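Local coordinates for protein acetyl-xylan esterase (PDB 2CC0) that probably removes acetyl groups from xylan in plant cell walls, as a metal-dependent family 4 carbohydrate esterase that binds zinc, at residues P15-L26 against L48-M57. Residues are numbered along the deposited sequence; the frame is centred on the assembly and turned at random. Where two conformers were deposited one is given.
Sequences PSGSTQSLLNAL and LVRAQVDAGM
Leu23 lies against Ala51, Gln52, Ala55 and Met57, its CB and two methyls sharing the contact. CB rests on Ala55 CB at 3.9 Å. Chi1 of -66° sets CG anti to the carbonyl carbon, and from there the two methyls fork: Leu23 CD1 reaches the backbone of the other helix, 3.5 Å from Ala51 C, while Leu23 CD2 comes equally near Met57 CG. Met57, bent at chi2 and chi3, runs past Leu23 in the opposite sense and lays CE on Leu26 CB, 3.7 Å away. Helices 19-26 and 48-54 run almost parallel, at 4° with axes 10.1 Å apart, as neighbours outside the parallel sheet, consistent with the beta/alpha fold of polysaccharide deacetylases; helix 19-28 makes the beta-alpha-beta crossover between strands 5-12 and 34-37, and Gln52 and Met57 both touch Met35 of the latter. A Schellman motif with Gly56 at positive phi ends the second helix. At the other end Pro15, preceded by a cis peptide bond, meets Leu48 CB to CB at 3.7 Å. On the more exposed side, Gln20 sets OE1 3.5 Å from Ala51 CB, and its NE2 donates both to Asn24 OD1 and to a water that in turn donates to Ala51 O (2.8 Å). An alanine in place of Gln20 would probably deprive Asn24 OD1 and the water of their NE2 donor, breaking the interhelical water link and leaving Ala51 CB less covered.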
ATOM      1  N   PRO A  15     -16.754 -17.394   2.797  1.00 10.27           N
ATOM      2  CA  PRO A  15     -18.025 -17.216   3.515  1.00 10.34           C
ATOM      3  C   PRO A  15     -18.337 -18.396   4.430  1.00 11.20           C
ATOM      4  O   PRO A  15     -17.541 -19.333   4.526  1.00 13.26           O
ATOM      5  CB  PRO A  15     -19.075 -17.307   2.383  1.00 11.38           C
ATOM      6  CG  PRO A  15     -18.382 -17.826   1.178  1.00 12.65           C
ATOM      7  CD  PRO A  15     -16.905 -17.966   1.453  1.00 10.49           C
ATOM      8  N   SER A  16     -19.416 -18.302   5.190  1.00 11.92           N
ATOM      9  CA  SER A  16     -19.600 -18.904   6.524  1.00 11.82           C
ATOM     10  C   SER A  16     -21.077 -18.747   6.864  1.00 11.78           C
ATOM     11  O   SER A  16     -21.808 -17.980   6.212  1.00 11.62           O
ATOM     12  CB  SER A  16     -18.719 -18.409   7.648  1.00 11.63           C
ATOM     13  OG  SER A  16     -19.342 -17.345   8.296  1.00 13.63           O
ATOM     14  N   GLY A  17     -21.537 -19.463   7.889  1.00 12.68           N
ATOM     15  CA  GLY A  17     -22.880 -19.214   8.405  1.00 13.68           C
ATOM     16  C   GLY A  17     -23.190 -17.818   8.944  1.00 14.45           C
ATOM     17  O   GLY A  17     -24.351 -17.517   9.247  1.00 15.87           O
ATOM     18  N   SER A  18     -22.160 -16.970   9.089  1.00 13.85           N
ATOM     19  CA  SER A  18     -22.294 -15.590   9.555  0.50 14.12           C
ATOM     20  C   SER A  18     -22.426 -14.595   8.407  1.00 13.35           C
ATOM     21  O   SER A  18     -22.782 -13.430   8.622  1.00 13.71           O
ATOM     22  CB  SER A  18     -21.070 -15.185  10.392  0.50 13.92           C
ATOM     23  OG  SER A  18     -20.806 -16.131  11.410  0.50 15.44           O
ATOM     24  N   THR A  19     -22.122 -15.045   7.196  1.00 12.23           N
ATOM     25  CA  THR A  19     -21.990 -14.124   6.065  1.00 11.00           C
ATOM     26  C   THR A  19     -23.273 -13.397   5.701  1.00 11.85           C
ATOM     27  O   THR A  19     -23.256 -12.163   5.543  1.00 11.03           O
ATOM     28  CB  THR A  19     -21.435 -14.862   4.844  1.00 10.65           C
ATOM     29  OG1 THR A  19     -20.170 -15.435   5.211  1.00  8.89           O
ATOM     30  CG2 THR A  19     -21.265 -13.904   3.626  1.00 11.36           C
ATOM     31  N   GLN A  20     -24.383 -14.131   5.550  1.00 12.77           N
ATOM     32  CA  GLN A  20     -25.605 -13.432   5.123  1.00 13.46           C
ATOM     33  C   GLN A  20     -26.025 -12.316   6.099  1.00 13.38           C
ATOM     34  O   GLN A  20     -26.414 -11.224   5.661  1.00 14.02           O
ATOM     35  CB  GLN A  20     -26.772 -14.389   4.865  1.00 14.60           C
ATOM     36  CG  GLN A  20     -27.939 -13.702   4.137  1.00 17.16           C
ATOM     37  CD  GLN A  20     -27.590 -13.245   2.700  1.00 18.58           C
ATOM     38  OE1 GLN A  20     -27.426 -14.073   1.807  1.00 22.08           O
ATOM     39  NE2 GLN A  20     -27.483 -11.925   2.484  1.00 17.79           N
ATOM     40  N   SER A  21     -25.945 -12.577   7.411  1.00 13.19           N
ATOM     41  CA  SER A  21     -26.276 -11.560   8.418  1.00 13.76           C
ATOM     42  C   SER A  21     -25.380 -10.327   8.288  1.00 13.06           C
ATOM     43  O   SER A  21     -25.862  -9.203   8.343  1.00 13.23           O
ATOM     44  CB  SER A  21     -26.159 -12.136   9.829  1.00 14.80           C
ATOM     45  OG  SER A  21     -27.180 -13.108  10.042  1.00 18.59           O
ATOM     46  N   LEU A  22     -24.082 -10.563   8.073  1.00 11.65           N
ATOM     47  CA  LEU A  22     -23.139  -9.476   7.862  1.00 11.54           C
ATOM     48  C   LEU A  22     -23.479  -8.679   6.601  1.00 10.72           C
ATOM     49  O   LEU A  22     -23.490  -7.450   6.623  1.00 11.19           O
ATOM     50  CB  LEU A  22     -21.710 -10.039   7.763  1.00 10.95           C
ATOM     51  CG  LEU A  22     -20.542  -9.045   7.584  1.00 11.74           C
ATOM     52  CD1 LEU A  22     -20.498  -8.012   8.719  1.00 12.94           C
ATOM     53  CD2 LEU A  22     -19.214  -9.815   7.490  1.00 12.51           C
ATOM     54  N   LEU A  23     -23.761  -9.387   5.507  1.00 10.26           N
ATOM     55  CA  LEU A  23     -24.077  -8.701   4.255  1.00 10.97           C
ATOM     56  C   LEU A  23     -25.333  -7.846   4.411  1.00 12.05           C
ATOM     57  O   LEU A  23     -25.381  -6.708   3.932  1.00 11.76           O
ATOM     58  CB  LEU A  23     -24.277  -9.717   3.121  1.00 10.25           C
ATOM     59  CG  LEU A  23     -23.065 -10.533   2.697  1.00  9.97           C
ATOM     60  CD1 LEU A  23     -23.505 -11.536   1.603  1.00 10.67           C
ATOM     61  CD2 LEU A  23     -21.933  -9.637   2.175  1.00 10.38           C
ATOM     62  N   ASN A  24     -26.339  -8.405   5.084  1.00 12.92           N
ATOM     63  CA  ASN A  24     -27.589  -7.668   5.321  1.00 14.04           C
ATOM     64  C   ASN A  24     -27.339  -6.395   6.132  1.00 13.85           C
ATOM     65  O   ASN A  24     -27.853  -5.341   5.799  1.00 14.69           O
ATOM     66  CB  ASN A  24     -28.613  -8.562   6.012  1.00 14.52           C
ATOM     67  CG  ASN A  24     -29.173  -9.636   5.092  1.00 16.88           C
ATOM     68  OD1 ASN A  24     -28.986  -9.601   3.862  1.00 18.99           O
ATOM     69  ND2 ASN A  24     -29.853 -10.609   5.687  1.00 19.52           N
ATOM     70  N   ALA A  25     -26.524  -6.500   7.179  1.00 13.33           N
ATOM     71  CA  ALA A  25     -26.149  -5.336   7.977  1.00 12.93           C
ATOM     72  C   ALA A  25     -25.407  -4.286   7.155  1.00 13.01           C
ATOM     73  O   ALA A  25     -25.720  -3.099   7.222  1.00 13.30           O
ATOM     74  CB  ALA A  25     -25.348  -5.738   9.199  1.00 13.00           C
ATOM     75  N   LEU A  26     -24.413  -4.725   6.387  1.00 12.80           N
ATOM     76  CA  LEU A  26     -23.674  -3.787   5.535  1.00 12.02           C
ATOM     77  C   LEU A  26     -24.610  -3.053   4.570  1.00 13.13           C
ATOM     78  O   LEU A  26     -24.607  -1.825   4.533  1.00 13.59           O
ATOM     79  CB  LEU A  26     -22.550  -4.498   4.765  1.00 11.23           C
ATOM     80  CG  LEU A  26     -21.387  -5.021   5.634  1.00  8.75           C
ATOM     81  CD1 LEU A  26     -20.632  -6.098   4.841  1.00  8.75           C
ATOM     82  CD2 LEU A  26     -20.441  -3.858   6.063  1.00 10.10           C
ATOM     83  N   LEU A  48     -23.304 -18.381  -1.354  1.00 11.72           N
ATOM     84  CA  LEU A  48     -22.897 -17.265  -0.474  1.00 10.98           C
ATOM     85  C   LEU A  48     -21.856 -16.377  -1.132  1.00 10.86           C
ATOM     86  O   LEU A  48     -21.808 -15.165  -0.859  1.00 10.61           O
ATOM     87  CB  LEU A  48     -22.388 -17.754   0.886  1.00 12.14           C
ATOM     88  CG  LEU A  48     -23.471 -18.222   1.845  1.00 13.26           C
ATOM     89  CD1 LEU A  48     -22.836 -18.823   3.104  1.00 14.94           C
ATOM     90  CD2 LEU A  48     -24.448 -17.092   2.198  1.00 14.43           C
ATOM     91  N   VAL A  49     -21.038 -16.952  -2.007  1.00 10.02           N
ATOM     92  CA  VAL A  49     -20.114 -16.117  -2.798  1.00 10.39           C
ATOM     93  C   VAL A  49     -20.921 -15.126  -3.644  1.00 10.09           C
ATOM     94  O   VAL A  49     -20.633 -13.908  -3.665  1.00 11.03           O
ATOM     95  CB  VAL A  49     -19.205 -16.943  -3.699  1.00 10.59           C
ATOM     96  CG1 VAL A  49     -18.331 -16.034  -4.573  1.00 11.81           C
ATOM     97  CG2 VAL A  49     -18.316 -17.895  -2.857  1.00 11.03           C
ATOM     98  N   ARG A  50     -21.936 -15.647  -4.335  1.00 10.42           N
ATOM     99  CA  ARG A  50     -22.856 -14.793  -5.107  1.00 11.37           C
ATOM    100  C   ARG A  50     -23.588 -13.782  -4.224  1.00 10.66           C
ATOM    101  O   ARG A  50     -23.821 -12.642  -4.651  1.00 10.96           O
ATOM    102  CB  ARG A  50     -23.902 -15.637  -5.849  1.00 12.97           C
ATOM    103  CG  ARG A  50     -23.403 -16.193  -7.168  1.00 16.07           C
ATOM    104  CD  ARG A  50     -22.931 -15.102  -8.167  1.00 18.22           C
ATOM    105  NE  ARG A  50     -23.890 -14.029  -8.466  1.00 19.99           N
ATOM    106  CZ  ARG A  50     -23.658 -13.079  -9.370  1.00 19.50           C
ATOM    107  NH1 ARG A  50     -22.523 -13.092 -10.073  1.00 16.57           N
ATOM    108  NH2 ARG A  50     -24.557 -12.121  -9.599  1.00 21.36           N
ATOM    109  N   ALA A  51     -23.947 -14.188  -3.003  1.00  9.63           N
ATOM    110  CA  ALA A  51     -24.680 -13.288  -2.101  1.00  9.64           C
ATOM    111  C   ALA A  51     -23.817 -12.059  -1.795  1.00  9.61           C
ATOM    112  O   ALA A  51     -24.314 -10.949  -1.714  1.00  9.12           O
ATOM    113  CB  ALA A  51     -25.107 -14.002  -0.818  1.00 11.23           C
ATOM    114  N   GLN A  52     -22.505 -12.273  -1.702  1.00  8.52           N
ATOM    115  CA  GLN A  52     -21.598 -11.132  -1.470  1.00  9.30           C
ATOM    116  C   GLN A  52     -21.665 -10.148  -2.631  1.00  9.18           C
ATOM    117  O   GLN A  52     -21.764  -8.927  -2.436  1.00  9.43           O
ATOM    118  CB  GLN A  52     -20.162 -11.609  -1.264  1.00  9.06           C
ATOM    119  CG  GLN A  52     -20.019 -12.489  -0.043  1.00  9.00           C
ATOM    120  CD  GLN A  52     -18.689 -13.222  -0.024  1.00  9.55           C
ATOM    121  OE1 GLN A  52     -18.112 -13.584  -1.081  1.00 11.73           O
ATOM    122  NE2 GLN A  52     -18.179 -13.423   1.170  1.00  7.72           N
ATOM    123  N   VAL A  53     -21.611 -10.688  -3.842  1.00  8.72           N
ATOM    124  CA  VAL A  53     -21.702  -9.852  -5.061  1.00  9.40           C
ATOM    125  C   VAL A  53     -23.031  -9.097  -5.089  1.00  8.98           C
ATOM    126  O   VAL A  53     -23.074  -7.862  -5.334  1.00 10.15           O
ATOM    127  CB  VAL A  53     -21.512 -10.700  -6.338  1.00  9.56           C
ATOM    128  CG1 VAL A  53     -21.650  -9.831  -7.612  1.00 12.20           C
ATOM    129  CG2 VAL A  53     -20.145 -11.429  -6.298  1.00 10.94           C
ATOM    130  N   ASP A  54     -24.120  -9.822  -4.839  1.00  9.07           N
ATOM    131  CA  ASP A  54     -25.468  -9.223  -4.888  1.00  9.80           C
ATOM    132  C   ASP A  54     -25.724  -8.181  -3.801  1.00 10.05           C
ATOM    133  O   ASP A  54     -26.610  -7.313  -3.942  1.00 10.34           O
ATOM    134  CB  ASP A  54     -26.512 -10.335  -4.814  1.00  9.75           C
ATOM    135  CG  ASP A  54     -26.564 -11.175  -6.093  1.00 11.36           C
ATOM    136  OD1 ASP A  54     -26.026 -10.762  -7.156  1.00 13.27           O
ATOM    137  OD2 ASP A  54     -27.167 -12.272  -6.017  1.00 15.50           O
ATOM    138  N   ALA A  55     -24.924  -8.246  -2.732  1.00 10.77           N
ATOM    139  CA  ALA A  55     -24.980  -7.258  -1.652  1.00 11.29           C
ATOM    140  C   ALA A  55     -24.170  -5.996  -1.956  1.00 11.50           C
ATOM    141  O   ALA A  55     -24.246  -5.021  -1.206  1.00 12.74           O
ATOM    142  CB  ALA A  55     -24.515  -7.887  -0.363  1.00 11.73           C
ATOM    143  N   GLY A  56     -23.389  -6.027  -3.050  1.00 10.63           N
ATOM    144  CA  GLY A  56     -22.571  -4.885  -3.462  1.00 11.25           C
ATOM    145  C   GLY A  56     -21.136  -4.994  -2.978  1.00 10.49           C
ATOM    146  O   GLY A  56     -20.417  -3.996  -2.961  1.00 11.30           O
ATOM    147  N   MET A  57     -20.706  -6.203  -2.624  1.00  9.85           N
ATOM    148  CA  MET A  57     -19.298  -6.402  -2.166  1.00  8.51           C
ATOM    149  C   MET A  57     -18.385  -6.779  -3.338  1.00  9.04           C
ATOM    150  O   MET A  57     -18.861  -7.218  -4.390  1.00  9.23           O
ATOM    151  CB  MET A  57     -19.207  -7.513  -1.099  1.00  9.14           C
ATOM    152  CG  MET A  57     -20.228  -7.381   0.056  1.00  8.99           C
ATOM    153  SD  MET A  57     -20.127  -5.774   0.874  1.00 11.48           S
ATOM    154  CE  MET A  57     -21.856  -5.424   1.271  1.00 10.86           C
TER
HETATM  155  O   HOH W   1     -26.877 -10.776  -0.541  1.00 19.29           O